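Local coordinates for protein glycoside hydrolase family 81 (PDB 6FOP) that probably hydrolyses beta-1,3-glucans such as laminarin, as a family 81 glycoside hydrolase of the Clostridium thermocellum cellulosome, at residues A[20-25]-A[395-400]; A[35-40]-A[411-416]; A[305-310]-A[709-714]; A[670-675]-A[685-690]. One frame throughout, in Å; residues are numbered along the deposited sequence. Where two conformers were deposited one is given.

Interaction 1 (A[20-25]-A[395-400])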
loop_
_atom_site.group_PDB
_atom_site.type_symbol
_atom_site.label_atom_id
_atom_site.label_comp_id
_atom_site.label_asym_id
_atom_site.label_seq_id
_atom_site.Cartn_x
_atom_site.Cartn_y
_atom_site.Cartn_z
ATOM N N VAL A 20 21.964 -6.469 8.237
ATOM C CA VAL A 20 20.820 -7.246 7.791
ATOM C C VAL A 20 19.788 -7.228 8.890
ATOM O O VAL A 20 20.096 -6.866 10.032
ATOM C CB VAL A 20 21.192 -8.710 7.431
ATOM C CG1 VAL A 20 22.075 -8.731 6.207
ATOM C CG2 VAL A 20 21.851 -9.460 8.597
ATOM N N PRO A 21 18.553 -7.628 8.562
ATOM C CA PRO A 21 17.588 -7.728 9.657
ATOM C C PRO A 21 17.988 -8.760 10.709
ATOM O O PRO A 21 18.738 -9.688 10.418
ATOM C CB PRO A 21 16.311 -8.191 8.975
ATOM C CG PRO A 21 16.519 -8.004 7.547
ATOM C CD PRO A 21 17.972 -7.987 7.259
ATOM N N GLN A 22 17.453 -8.584 11.916
ATOM C CA GLN A 22 17.765 -9.452 13.043
ATOM C C GLN A 22 17.643 -10.942 12.696
ATOM O O GLN A 22 16.789 -11.369 11.905
ATOM C CB GLN A 22 16.870 -9.122 14.235
ATOM C CG GLN A 22 15.403 -9.335 13.975
ATOM C CD GLN A 22 14.516 -8.889 15.104
ATOM O OE1 GLN A 22 14.578 -7.739 15.560
ATOM N NE2 GLN A 22 13.651 -9.784 15.538
ATOM N N ALA A 23 18.501 -11.716 13.333
ATOM C CA ALA A 23 18.508 -13.168 13.163
ATOM C C ALA A 23 17.237 -13.825 13.695
ATOM O O ALA A 23 16.728 -14.768 13.087
ATOM C CB ALA A 23 19.716 -13.757 13.867
ATOM N N GLU A 24 16.713 -13.291 14.808
ATOM C CA GLU A 24 15.578 -13.901 15.509
ATOM C C GLU A 24 14.270 -13.582 14.762
ATOM O O GLU A 24 13.958 -12.416 14.520
ATOM C CB GLU A 24 15.451 -13.320 16.923
ATOM C CG GLU A 24 16.643 -13.513 17.855
ATOM C CD GLU A 24 17.912 -12.677 17.567
ATOM O OE1 GLU A 24 17.899 -11.631 16.834
ATOM O OE2 GLU A 24 18.960 -13.113 18.111
ATOM N N ILE A 25 13.509 -14.610 14.423
ATOM C CA ILE A 25 12.185 -14.476 13.815
ATOM C C ILE A 25 11.194 -15.263 14.658
ATOM O O ILE A 25 11.303 -16.486 14.787
ATOM C CB ILE A 25 12.139 -14.947 12.355
ATOM C CG1 ILE A 25 13.221 -14.241 11.528
ATOM C CG2 ILE A 25 10.767 -14.625 11.748
ATOM C CD1 ILE A 25 13.246 -14.608 10.062
ATOM N N SER A 395 18.466 -14.914 3.249
ATOM C CA SER A 395 17.679 -16.155 3.197
ATOM C C SER A 395 17.068 -16.531 4.548
ATOM O O SER A 395 16.467 -17.587 4.681
ATOM C CB SER A 395 18.531 -17.305 2.694
ATOM O OG SER A 395 19.612 -17.510 3.581
ATOM N N ASN A 396 17.271 -15.706 5.563
ATOM C CA ASN A 396 16.584 -15.873 6.850
ATOM C C ASN A 396 15.144 -15.368 6.718
ATOM O O ASN A 396 14.190 -16.094 6.942
ATOM C CB ASN A 396 17.391 -15.115 7.910
ATOM C CG ASN A 396 16.862 -15.305 9.307
ATOM O OD1 ASN A 396 16.400 -16.393 9.671
ATOM N ND2 ASN A 396 16.937 -14.248 10.108
ATOM N N TRP A 397 15.016 -14.104 6.308
ATOM C CA TRP A 397 13.719 -13.497 6.025
ATOM C C TRP A 397 13.228 -13.787 4.602
ATOM O O TRP A 397 12.029 -13.971 4.376
ATOM C CB TRP A 397 13.759 -11.977 6.260
ATOM C CG TRP A 397 13.905 -11.618 7.714
ATOM C CD1 TRP A 397 15.070 -11.603 8.442
ATOM C CD2 TRP A 397 12.861 -11.278 8.631
ATOM N NE1 TRP A 397 14.817 -11.248 9.742
ATOM C CE2 TRP A 397 13.469 -11.057 9.891
ATOM C CE3 TRP A 397 11.480 -11.146 8.515
ATOM C CZ2 TRP A 397 12.733 -10.680 11.022
ATOM C CZ3 TRP A 397 10.754 -10.785 9.631
ATOM C CH2 TRP A 397 11.378 -10.557 10.867
ATOM N N GLY A 398 14.144 -13.766 3.635
ATOM C CA GLY A 398 13.772 -13.898 2.210
ATOM C C GLY A 398 13.471 -12.534 1.604
ATOM O O GLY A 398 12.301 -12.141 1.427
ATOM N N THR A 399 14.542 -11.814 1.295
ATOM C CA THR A 399 14.448 -10.445 0.780
ATOM C C THR A 399 15.719 -10.091 0.048
ATOM O O THR A 399 16.802 -10.553 0.426
ATOM C CB THR A 399 14.130 -9.422 1.925
ATOM O OG1 THR A 399 14.009 -8.093 1.387
ATOM C CG2 THR A 399 15.198 -9.406 2.983
ATOM N N LEU A 400 15.576 -9.244 -0.971
ATOM C CA LEU A 400 16.712 -8.660 -1.687
ATOM C C LEU A 400 16.982 -7.256 -1.160
ATOM O O LEU A 400 16.078 -6.418 -1.185
ATOM C CB LEU A 400 16.371 -8.602 -3.176
ATOM C CG LEU A 400 17.514 -8.616 -4.145
ATOM C CD1 LEU A 400 18.237 -9.986 -4.157
ATOM C CD2 LEU A 400 17.017 -8.206 -5.533
HETATM O O HOH W 1 18.546 -11.924 8.831
#
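Asn396 ND2 is gripped from two quarters. It donates to Ala23 O at 3.0 Å, standing above the carbonyl plane rather than on a lone pair, and it gives a second hydrogen bond to a water that passes one on to Pro21 O at 2.7 Å. What puts the amide there is the first torsion of Asn396, which sets CG anti to the backbone N (chi1 -175°) and carries ND2 to Ala23 O.

The neighbouring indole is held in a different way. Trp397 NE1 gives a nearly straight hydrogen bond to Gln22 O, 2.9 Å long with 167° at the hydrogen, and the oxygen lies at the ring edge, in the ring plane. Asn396 and Trp397 belong to the turn between strands 390-394 and 399-403, a small hairpin where Gly398 and Thr399 face Asp394 in a G1 beta bulge; Asp394 OD1 also accepts from Trp397 N.

Ile25 comes down on one face of the indole. Its CD1 sits 3.5 Å from the centroid of the five-membered ring of Trp397, almost on the normal, a CH-pi contact, while Ile25 CG1 reaches Trp397 CZ2 at 3.6 Å. Pro21 CB approaches Trp397 CD1 obliquely at 3.7 Å. Elsewhere Trp397 stacks with Trp46, so hydrogen bond and aromatic packing together fix how the ring is turned. The loop itself is braced by Gln22 NE2, which donates to Glu24 O at 2.8 Å and also bonds Trp46 O.

Interaction 2 (A[35-40]-A[411-416])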
loop_
_atom_site.group_PDB
_atom_site.type_symbol
_atom_site.label_atom_id
_atom_site.label_comp_id
_atom_site.label_asym_id
_atom_site.label_seq_id
_atom_site.Cartn_x
_atom_site.Cartn_y
_atom_site.Cartn_z
ATOM N N VAL A 35 9.367 -14.856 4.748
ATOM C CA VAL A 35 8.529 -14.349 5.837
ATOM C C VAL A 35 7.879 -13.028 5.442
ATOM O O VAL A 35 8.576 -12.084 5.096
ATOM C CB VAL A 35 9.400 -14.159 7.092
ATOM C CG1 VAL A 35 8.582 -13.598 8.233
ATOM C CG2 VAL A 35 10.068 -15.481 7.471
ATOM N N PRO A 36 6.536 -12.934 5.485
ATOM C CA PRO A 36 5.907 -11.640 5.210
ATOM C C PRO A 36 6.398 -10.538 6.144
ATOM O O PRO A 36 6.601 -10.775 7.345
ATOM C CB PRO A 36 4.411 -11.918 5.434
ATOM C CG PRO A 36 4.303 -13.387 5.155
ATOM C CD PRO A 36 5.537 -13.981 5.726
ATOM N N THR A 37 6.589 -9.343 5.583
ATOM C CA THR A 37 6.973 -8.140 6.334
ATOM C C THR A 37 6.142 -6.957 5.843
ATOM O O THR A 37 5.295 -7.094 4.944
ATOM C CB THR A 37 8.473 -7.828 6.117
ATOM O OG1 THR A 37 8.709 -7.453 4.755
ATOM C CG2 THR A 37 9.342 -9.026 6.443
ATOM N N ASN A 38 6.379 -5.789 6.422
ATOM C CA ASN A 38 5.777 -4.565 5.917
ATOM C C ASN A 38 4.268 -4.611 5.941
ATOM O O ASN A 38 3.598 -4.216 4.998
ATOM C CB ASN A 38 6.273 -4.173 4.507
ATOM C CG ASN A 38 7.757 -3.933 4.478
ATOM O OD1 ASN A 38 8.549 -4.849 4.255
ATOM N ND2 ASN A 38 8.153 -2.666 4.662
ATOM N N SER A 39 3.722 -5.105 7.060
ATOM C CA SER A 39 2.288 -5.206 7.167
ATOM C C SER A 39 1.801 -4.875 8.592
ATOM O O SER A 39 2.569 -4.490 9.476
ATOM C CB SER A 39 1.878 -6.603 6.711
ATOM O OG SER A 39 0.460 -6.728 6.550
ATOM N N TRP A 40 0.508 -5.002 8.782
ATOM C CA TRP A 40 -0.112 -4.664 10.056
ATOM C C TRP A 40 0.160 -5.709 11.148
ATOM O O TRP A 40 0.139 -5.400 12.329
ATOM C CB TRP A 40 -1.617 -4.461 9.860
ATOM C CG TRP A 40 -2.314 -5.640 9.248
ATOM C CD1 TRP A 40 -2.459 -5.911 7.912
ATOM C CD2 TRP A 40 -2.949 -6.734 9.934
ATOM N NE1 TRP A 40 -3.104 -7.092 7.713
ATOM C CE2 TRP A 40 -3.461 -7.600 8.943
ATOM C CE3 TRP A 40 -3.191 -7.029 11.290
ATOM C CZ2 TRP A 40 -4.141 -8.778 9.257
ATOM C CZ3 TRP A 40 -3.871 -8.189 11.596
ATOM C CH2 TRP A 40 -4.353 -9.055 10.585
ATOM N N GLU A 411 18.348 -3.053 7.854
ATOM C CA GLU A 411 18.125 -3.630 9.175
ATOM C C GLU A 411 16.662 -3.704 9.558
ATOM O O GLU A 411 16.276 -4.546 10.385
ATOM C CB GLU A 411 18.815 -2.808 10.259
ATOM C CG GLU A 411 20.301 -2.850 10.202
ATOM C CD GLU A 411 20.891 -2.216 11.429
ATOM O OE1 GLU A 411 20.905 -0.958 11.503
ATOM O OE2 GLU A 411 21.292 -2.993 12.323
ATOM N N GLU A 412 15.840 -2.847 8.968
ATOM C CA GLU A 412 14.415 -2.768 9.304
ATOM C C GLU A 412 13.504 -3.201 8.172
ATOM O O GLU A 412 12.273 -3.193 8.314
ATOM C CB GLU A 412 14.083 -1.345 9.712
ATOM C CG GLU A 412 14.786 -0.879 10.966
ATOM C CD GLU A 412 14.485 0.566 11.254
ATOM O OE1 GLU A 412 13.294 0.908 11.383
ATOM O OE2 GLU A 412 15.424 1.374 11.356
ATOM N N LEU A 413 14.091 -3.529 7.011
ATOM C CA LEU A 413 13.321 -3.829 5.807
ATOM C C LEU A 413 12.322 -2.735 5.483
ATOM O O LEU A 413 11.221 -2.965 4.953
ATOM C CB LEU A 413 12.692 -5.236 5.868
ATOM C CG LEU A 413 13.720 -6.356 5.900
ATOM C CD1 LEU A 413 13.006 -7.697 5.894
ATOM C CD2 LEU A 413 14.792 -6.295 4.801
ATOM N N ASN A 414 12.731 -1.491 5.746
ATOM C CA ASN A 414 11.874 -0.363 5.382
ATOM C C ASN A 414 11.904 -0.066 3.876
ATOM O O ASN A 414 12.946 -0.186 3.237
ATOM C CB ASN A 414 12.310 0.923 6.070
ATOM C CG ASN A 414 12.147 0.904 7.577
ATOM O OD1 ASN A 414 11.323 0.181 8.136
ATOM N ND2 ASN A 414 12.975 1.703 8.248
ATOM N N ASP A 415 10.757 0.321 3.330
ATOM C CA ASP A 415 10.757 1.176 2.141
ATOM C C ASP A 415 11.231 0.523 0.841
ATOM O O ASP A 415 11.601 1.242 -0.095
ATOM C CB ASP A 415 11.605 2.450 2.355
ATOM C CG ASP A 415 11.142 3.320 3.515
ATOM O OD1 ASP A 415 10.119 3.011 4.127
ATOM O OD2 ASP A 415 11.845 4.313 3.823
ATOM N N HIS A 416 11.219 -0.798 0.710
ATOM C CA HIS A 416 11.784 -1.343 -0.522
ATOM C C HIS A 416 11.008 -0.888 -1.758
ATOM O O HIS A 416 11.591 -0.743 -2.842
ATOM C CB HIS A 416 11.878 -2.867 -0.501
ATOM C CG HIS A 416 12.966 -3.382 0.387
ATOM N ND1 HIS A 416 13.425 -4.680 0.319
ATOM C CD2 HIS A 416 13.674 -2.788 1.373
ATOM C CE1 HIS A 416 14.395 -4.852 1.203
ATOM N NE2 HIS A 416 14.559 -3.720 1.862
#
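The loop that runs into helix 416-433 is held here to the 35-40 loop near the N terminus. Asn38 makes the polar link: its ND2 donates to Leu413 O at 3.1 Å, with 150° at the hydrogen, and the oxygen lies in the plane of the amide.

The orientation of that amide has a cause. Thr37 OG1 gives a hydrogen bond to Asn38 OD1 at 2.7 Å, which marks OD1 as the acceptor and turns the NH2 end toward Leu413. Thr37 OG1 in turn is bonded to NH1 of Arg468, a residue of a calcium site, and the Asn38 side chain lies about 6 Å from a bound calcium ion.

Beside this polar line runs a small apolar touch. Thr37 CG2 lies across the end of Leu413, 3.9 Å from Leu413 CD1. Leu413 also rests on Thr399 and Ile401, so the contact continues onto strand 399-403. A single hydrogen bond from a side-chain amide to a main-chain carbonyl joins two irregular segments here, at the entry to a helix of a domain whose clan is that of the six-hairpin, (alpha/alpha)6-type glycosidases.

Interaction 3 (A[305-310]-A[709-714]); sequences ILPNLP and HSMAVS
Met711, on the outermost strand 710-715 of the C-terminal antiparallel sheet, reaches into a pocket lined by the 305-310 loop, which leads on to helix 317-329. Two conformers of Met711 were deposited, and the details hold for one of them.

Its chain starts out extended, CG anti to the backbone N (chi1 -171°), and then bends at chi3, so that SD and CE meet different parts of the loop. The sulfur lies alongside Pro310, with Met711 SD 3.7 Å from Pro310 CB. The methyl goes deeper: Met711 CE is 4.1 Å from Pro307 CG and comes within 3.7 Å of Asn308 ND2. Leu306 CD2 adds a looser touch, 4.3 Å from the same Met711 CE. Two residues along the strand, Val713 CG2 meets Pro310 CB at 3.6 Å, so the proline ring is met by both strand residues.

The amide of Asn308 is tied within its own loop, ND2 donating to Leu309 O at 2.9 Å from above the carbonyl plane; Gln358 NE2 bonds the same oxygen.

No hydrogen bond spans the contact. It buries Asn308 O, which has no polar partner in the model and, in this conformer of Met711, faces the side-chain methyl, so the join rests on shape and dispersion, probably at some cost in solvation for that carbonyl.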
loop_
_atom_site.group_PDB
_atom_site.type_symbol
_atom_site.label_atom_id
_atom_site.label_comp_id
_atom_site.label_asym_id
_atom_site.label_seq_id
_atom_site.Cartn_x
_atom_site.Cartn_y
_atom_site.Cartn_z
ATOM N N ILE A 305 -2.340 4.853 -17.945
ATOM C CA ILE A 305 -1.162 5.667 -17.669
ATOM C C ILE A 305 -0.416 5.861 -18.976
ATOM O O ILE A 305 -0.609 5.100 -19.928
ATOM C CB ILE A 305 -0.233 5.044 -16.596
ATOM C CG1 ILE A 305 0.425 3.751 -17.068
ATOM C CG2 ILE A 305 -0.993 4.823 -15.282
ATOM C CD1 ILE A 305 1.571 3.347 -16.204
ATOM N N LEU A 306 0.511 6.805 -18.973
ATOM C CA LEU A 306 1.426 6.978 -20.104
ATOM C C LEU A 306 2.865 6.807 -19.646
ATOM O O LEU A 306 3.172 7.029 -18.479
ATOM C CB LEU A 306 1.267 8.350 -20.731
ATOM C CG LEU A 306 -0.089 8.597 -21.405
ATOM C CD1 LEU A 306 -0.219 10.077 -21.726
ATOM C CD2 LEU A 306 -0.232 7.751 -22.656
ATOM N N PRO A 307 3.773 6.488 -20.594
ATOM C CA PRO A 307 5.208 6.445 -20.255
ATOM C C PRO A 307 5.849 7.827 -20.164
ATOM O O PRO A 307 6.971 7.940 -19.699
ATOM C CB PRO A 307 5.813 5.640 -21.411
ATOM C CG PRO A 307 4.886 5.884 -22.542
ATOM C CD PRO A 307 3.515 5.975 -21.947
ATOM N N ASN A 308 5.128 8.837 -20.621
ATOM C CA ASN A 308 5.555 10.238 -20.652
ATOM C C ASN A 308 4.419 11.038 -21.258
ATOM O O ASN A 308 3.584 10.501 -21.969
ATOM C CB ASN A 308 6.829 10.438 -21.495
ATOM C CG ASN A 308 6.700 9.884 -22.915
ATOM O OD1 ASN A 308 6.937 8.699 -23.163
ATOM N ND2 ASN A 308 6.358 10.749 -23.857
ATOM N N LEU A 309 4.402 12.349 -20.986
ATOM C CA LEU A 309 3.517 13.239 -21.712
ATOM C C LEU A 309 4.084 13.502 -23.139
ATOM O O LEU A 309 5.292 13.409 -23.358
ATOM C CB LEU A 309 3.329 14.558 -20.963
ATOM C CG LEU A 309 2.619 14.451 -19.612
ATOM C CD1 LEU A 309 2.470 15.825 -18.999
ATOM C CD2 LEU A 309 1.253 13.792 -19.753
ATOM N N PRO A 310 3.189 13.726 -24.107
ATOM C CA PRO A 310 3.636 13.954 -25.492
ATOM C C PRO A 310 4.288 15.333 -25.665
ATOM O O PRO A 310 4.391 16.105 -24.718
ATOM C CB PRO A 310 2.327 13.859 -26.287
ATOM C CG PRO A 310 1.318 14.375 -25.363
ATOM C CD PRO A 310 1.721 13.850 -23.991
ATOM N N HIS A 709 5.099 0.507 -31.290
ATOM C CA HIS A 709 6.160 1.224 -30.574
ATOM C C HIS A 709 6.094 2.722 -30.834
ATOM O O HIS A 709 7.090 3.338 -31.183
ATOM C CB HIS A 709 7.533 0.650 -30.904
ATOM C CG HIS A 709 7.627 -0.813 -30.647
ATOM N ND1 HIS A 709 7.536 -1.350 -29.383
ATOM C CD2 HIS A 709 7.739 -1.864 -31.493
ATOM C CE1 HIS A 709 7.629 -2.663 -29.455
ATOM N NE2 HIS A 709 7.744 -3.005 -30.723
ATOM N N SER A 710 4.920 3.302 -30.621
ATOM C CA SER A 710 4.772 4.724 -30.798
ATOM C C SER A 710 3.691 5.344 -29.969
ATOM O O SER A 710 2.736 4.671 -29.517
ATOM C CB SER A 710 4.484 5.031 -32.249
ATOM O OG SER A 710 3.151 4.703 -32.564
ATOM N N MET A 711 3.863 6.646 -29.790
ATOM C CA MET A 711 2.854 7.511 -29.182
ATOM C C MET A 711 2.049 8.195 -30.272
ATOM O O MET A 711 2.591 8.623 -31.298
ATOM C CB MET A 711 3.478 8.584 -28.269
ATOM C CG MET A 711 2.474 9.378 -27.432
ATOM S SD MET A 711 3.148 10.264 -25.995
ATOM C CE MET A 711 3.295 8.907 -24.853
ATOM N N ALA A 712 0.748 8.295 -30.058
ATOM C CA ALA A 712 -0.147 9.032 -30.950
ATOM C C ALA A 712 -1.004 9.978 -30.146
ATOM O O ALA A 712 -1.400 9.660 -29.017
ATOM C CB ALA A 712 -1.009 8.097 -31.749
ATOM N N VAL A 713 -1.293 11.144 -30.726
ATOM C CA VAL A 713 -2.112 12.174 -30.130
ATOM C C VAL A 713 -3.138 12.626 -31.152
ATOM O O VAL A 713 -2.792 12.899 -32.323
ATOM C CB VAL A 713 -1.278 13.405 -29.732
ATOM C CG1 VAL A 713 -2.133 14.454 -29.037
ATOM C CG2 VAL A 713 -0.085 13.002 -28.837
ATOM N N SER A 714 -4.383 12.750 -30.723
ATOM C CA SER A 714 -5.453 13.271 -31.590
ATOM C C SER A 714 -6.349 14.176 -30.777
ATOM O O SER A 714 -6.740 13.820 -29.669
ATOM C CB SER A 714 -6.243 12.148 -32.248
ATOM O OG SER A 714 -7.270 12.667 -33.103
#

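Interaction 4 (A[670-675]-A[685-690]); sequences TPLYSV and VVYNAS
The axes of 673-675 and 685-688 come within 4.8 Å and run antiparallel at 176°, part of the hairpin of strands 673-678 and 681-688. Ser674 and Val685 form a hydrogen-bonded pair: Ser674 N donates to Val685 O, and Val685 N to Ser674 O, each at 2.9 Å. Tyr673 and Val686 make the next, non-hydrogen-bonded pair, after which Tyr687 N donates to Leu672 O at 3.0 Å. Beyond that bond the pairing is carried on by a water, which accepts from Leu672 N, donates to Tyr687 O and also bonds Thr670 OG1.

Among the side chains, Leu672 and Tyr687 extend alongside each other. Leu672 CD1 comes to the edge of the phenol ring, 3.9 Å from Tyr687 CD2, and touches Ala689 CB at 4.2 Å. Leu432 of helix 416-433 packs on both Tyr687 and Ala689, and Leu506 of helix 494-511 on Leu672, so this face of the hairpin is set against helices. The other face carries Tyr673 CB, 4.3 Å from Val686 CG2. Tyr673 CG sits between the backbone N and the carbonyl carbon (chi1 70°), which takes the ring off from the partner strand to where OH bonds Ser239.

Past the strand, Asn688 OD1 accepts from Ser690 N in an Asx turn and from Ser690 OG as well, at 2.7 Å. Direct and water-borne bonds thus take up the main-chain groups of Leu672, Ser674, Val685 and Tyr687 that face across the hairpin, while apolar side chains supply the packing against the helices.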
loop_
_atom_site.group_PDB
_atom_site.type_symbol
_atom_site.label_atom_id
_atom_site.label_comp_id
_atom_site.label_asym_id
_atom_site.label_seq_id
_atom_site.Cartn_x
_atom_site.Cartn_y
_atom_site.Cartn_z
ATOM N N THR A 670 -7.318 -0.088 -23.993
ATOM C CA THR A 670 -5.875 -0.286 -24.081
ATOM C C THR A 670 -5.244 0.104 -22.742
ATOM O O THR A 670 -5.839 0.877 -22.007
ATOM C CB THR A 670 -5.293 0.526 -25.278
ATOM O OG1 THR A 670 -4.072 -0.045 -25.715
ATOM C CG2 THR A 670 -5.116 1.987 -24.923
ATOM N N PRO A 671 -4.024 -0.403 -22.431
ATOM C CA PRO A 671 -3.499 -0.096 -21.087
ATOM C C PRO A 671 -2.816 1.263 -20.972
ATOM O O PRO A 671 -2.807 1.825 -19.890
ATOM C CB PRO A 671 -2.486 -1.203 -20.807
ATOM C CG PRO A 671 -2.398 -2.029 -22.028
ATOM C CD PRO A 671 -3.418 -1.604 -23.029
ATOM N N LEU A 672 -2.234 1.793 -22.057
ATOM C CA LEU A 672 -1.422 3.012 -21.971
ATOM C C LEU A 672 -2.126 4.112 -22.759
ATOM O O LEU A 672 -2.043 4.182 -23.981
ATOM C CB LEU A 672 -0.009 2.762 -22.464
ATOM C CG LEU A 672 0.745 1.587 -21.821
ATOM C CD1 LEU A 672 2.140 1.461 -22.446
ATOM C CD2 LEU A 672 0.819 1.722 -20.323
ATOM N N TYR A 673 -2.845 4.955 -22.038
ATOM C CA TYR A 673 -3.563 6.074 -22.615
ATOM C C TYR A 673 -3.804 7.126 -21.546
ATOM O O TYR A 673 -3.647 6.859 -20.356
ATOM C CB TYR A 673 -4.898 5.650 -23.226
ATOM C CG TYR A 673 -5.957 5.236 -22.215
ATOM C CD1 TYR A 673 -5.993 3.940 -21.695
ATOM C CD2 TYR A 673 -6.945 6.125 -21.831
ATOM C CE1 TYR A 673 -6.984 3.565 -20.783
ATOM C CE2 TYR A 673 -7.935 5.771 -20.940
ATOM C CZ TYR A 673 -7.972 4.486 -20.434
ATOM O OH TYR A 673 -9.003 4.172 -19.577
ATOM N N SER A 674 -4.188 8.315 -21.991
ATOM C CA SER A 674 -4.813 9.325 -21.123
ATOM C C SER A 674 -5.635 10.277 -21.983
ATOM O O SER A 674 -5.312 10.501 -23.173
ATOM C CB SER A 674 -3.814 10.092 -20.245
ATOM O OG SER A 674 -3.266 9.265 -19.229
ATOM N N VAL A 675 -6.662 10.852 -21.381
ATOM C CA VAL A 675 -7.518 11.826 -22.033
ATOM C C VAL A 675 -7.458 13.123 -21.263
ATOM O O VAL A 675 -7.480 13.134 -20.027
ATOM C CB VAL A 675 -8.979 11.351 -22.130
ATOM C CG1 VAL A 675 -9.836 12.336 -22.927
ATOM C CG2 VAL A 675 -9.031 9.955 -22.767
ATOM N N VAL A 685 -4.445 10.629 -25.963
ATOM C CA VAL A 685 -3.054 10.227 -26.093
ATOM C C VAL A 685 -2.969 8.735 -25.836
ATOM O O VAL A 685 -3.503 8.247 -24.831
ATOM C CB VAL A 685 -2.134 10.961 -25.114
ATOM C CG1 VAL A 685 -0.677 10.583 -25.358
ATOM C CG2 VAL A 685 -2.372 12.478 -25.213
ATOM N N VAL A 686 -2.341 8.009 -26.731
ATOM C CA VAL A 686 -2.139 6.565 -26.589
ATOM C C VAL A 686 -0.664 6.235 -26.798
ATOM O O VAL A 686 -0.023 6.786 -27.700
ATOM C CB VAL A 686 -2.948 5.801 -27.646
ATOM C CG1 VAL A 686 -2.648 4.309 -27.626
ATOM C CG2 VAL A 686 -4.427 6.053 -27.454
ATOM N N TYR A 687 -0.138 5.277 -26.037
ATOM C CA TYR A 687 1.140 4.682 -26.347
ATOM C C TYR A 687 0.916 3.218 -26.682
ATOM O O TYR A 687 0.288 2.478 -25.909
ATOM C CB TYR A 687 2.180 4.817 -25.222
ATOM C CG TYR A 687 3.530 4.361 -25.736
ATOM C CD1 TYR A 687 4.274 5.177 -26.579
ATOM C CD2 TYR A 687 4.015 3.091 -25.503
ATOM C CE1 TYR A 687 5.457 4.749 -27.131
ATOM C CE2 TYR A 687 5.217 2.661 -26.061
ATOM C CZ TYR A 687 5.938 3.503 -26.873
ATOM O OH TYR A 687 7.122 3.093 -27.446
ATOM N N ASN A 688 1.414 2.785 -27.831
ATOM C CA ASN A 688 1.396 1.379 -28.229
ATOM C C ASN A 688 2.772 0.794 -28.031
ATOM O O ASN A 688 3.675 1.064 -28.824
ATOM C CB ASN A 688 0.951 1.271 -29.693
ATOM C CG ASN A 688 0.896 -0.151 -30.207
ATOM O OD1 ASN A 688 1.182 -1.129 -29.491
ATOM N ND2 ASN A 688 0.514 -0.276 -31.474
ATOM N N ALA A 689 2.921 -0.030 -27.001
ATOM C CA ALA A 689 4.186 -0.675 -26.688
ATOM C C ALA A 689 4.361 -2.020 -27.407
ATOM O O ALA A 689 5.362 -2.690 -27.201
ATOM C CB ALA A 689 4.311 -0.874 -25.191
ATOM N N SER A 690 3.390 -2.423 -28.210
ATOM C CA SER A 690 3.455 -3.721 -28.906
ATOM C C SER A 690 4.085 -3.565 -30.277
ATOM O O SER A 690 4.267 -2.445 -30.767
ATOM C CB SER A 690 2.060 -4.328 -29.033
ATOM O OG SER A 690 1.344 -3.790 -30.121
HETATM O O HOH W 2 -1.634 0.794 -24.763
#

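Overall arrangement
Starting at the N terminus, residues 20-25 and 35-40 sit in one long loop, and each reaches some 370 residues ahead: 20-25 to the turn at 395-400, 35-40 to the approach of helix 416-433. Interactions 1 and 2 therefore cross, and they touch through a probable hydrogen bond, Trp397 O to Val35 N at 2.8 Å. Interaction 3 crosses both, tying the loop before helix 317-329 to the C-terminal sheet. Interaction 4 is a local hairpin nested within the loop interaction 3 closes, and follows interactions 1 and 2 in series. Strand 710-715 of interaction 3 lies next to strand 681-688 and touches interaction 4; interactions 1 and 3 lie about 42 Å apart, centre to centre.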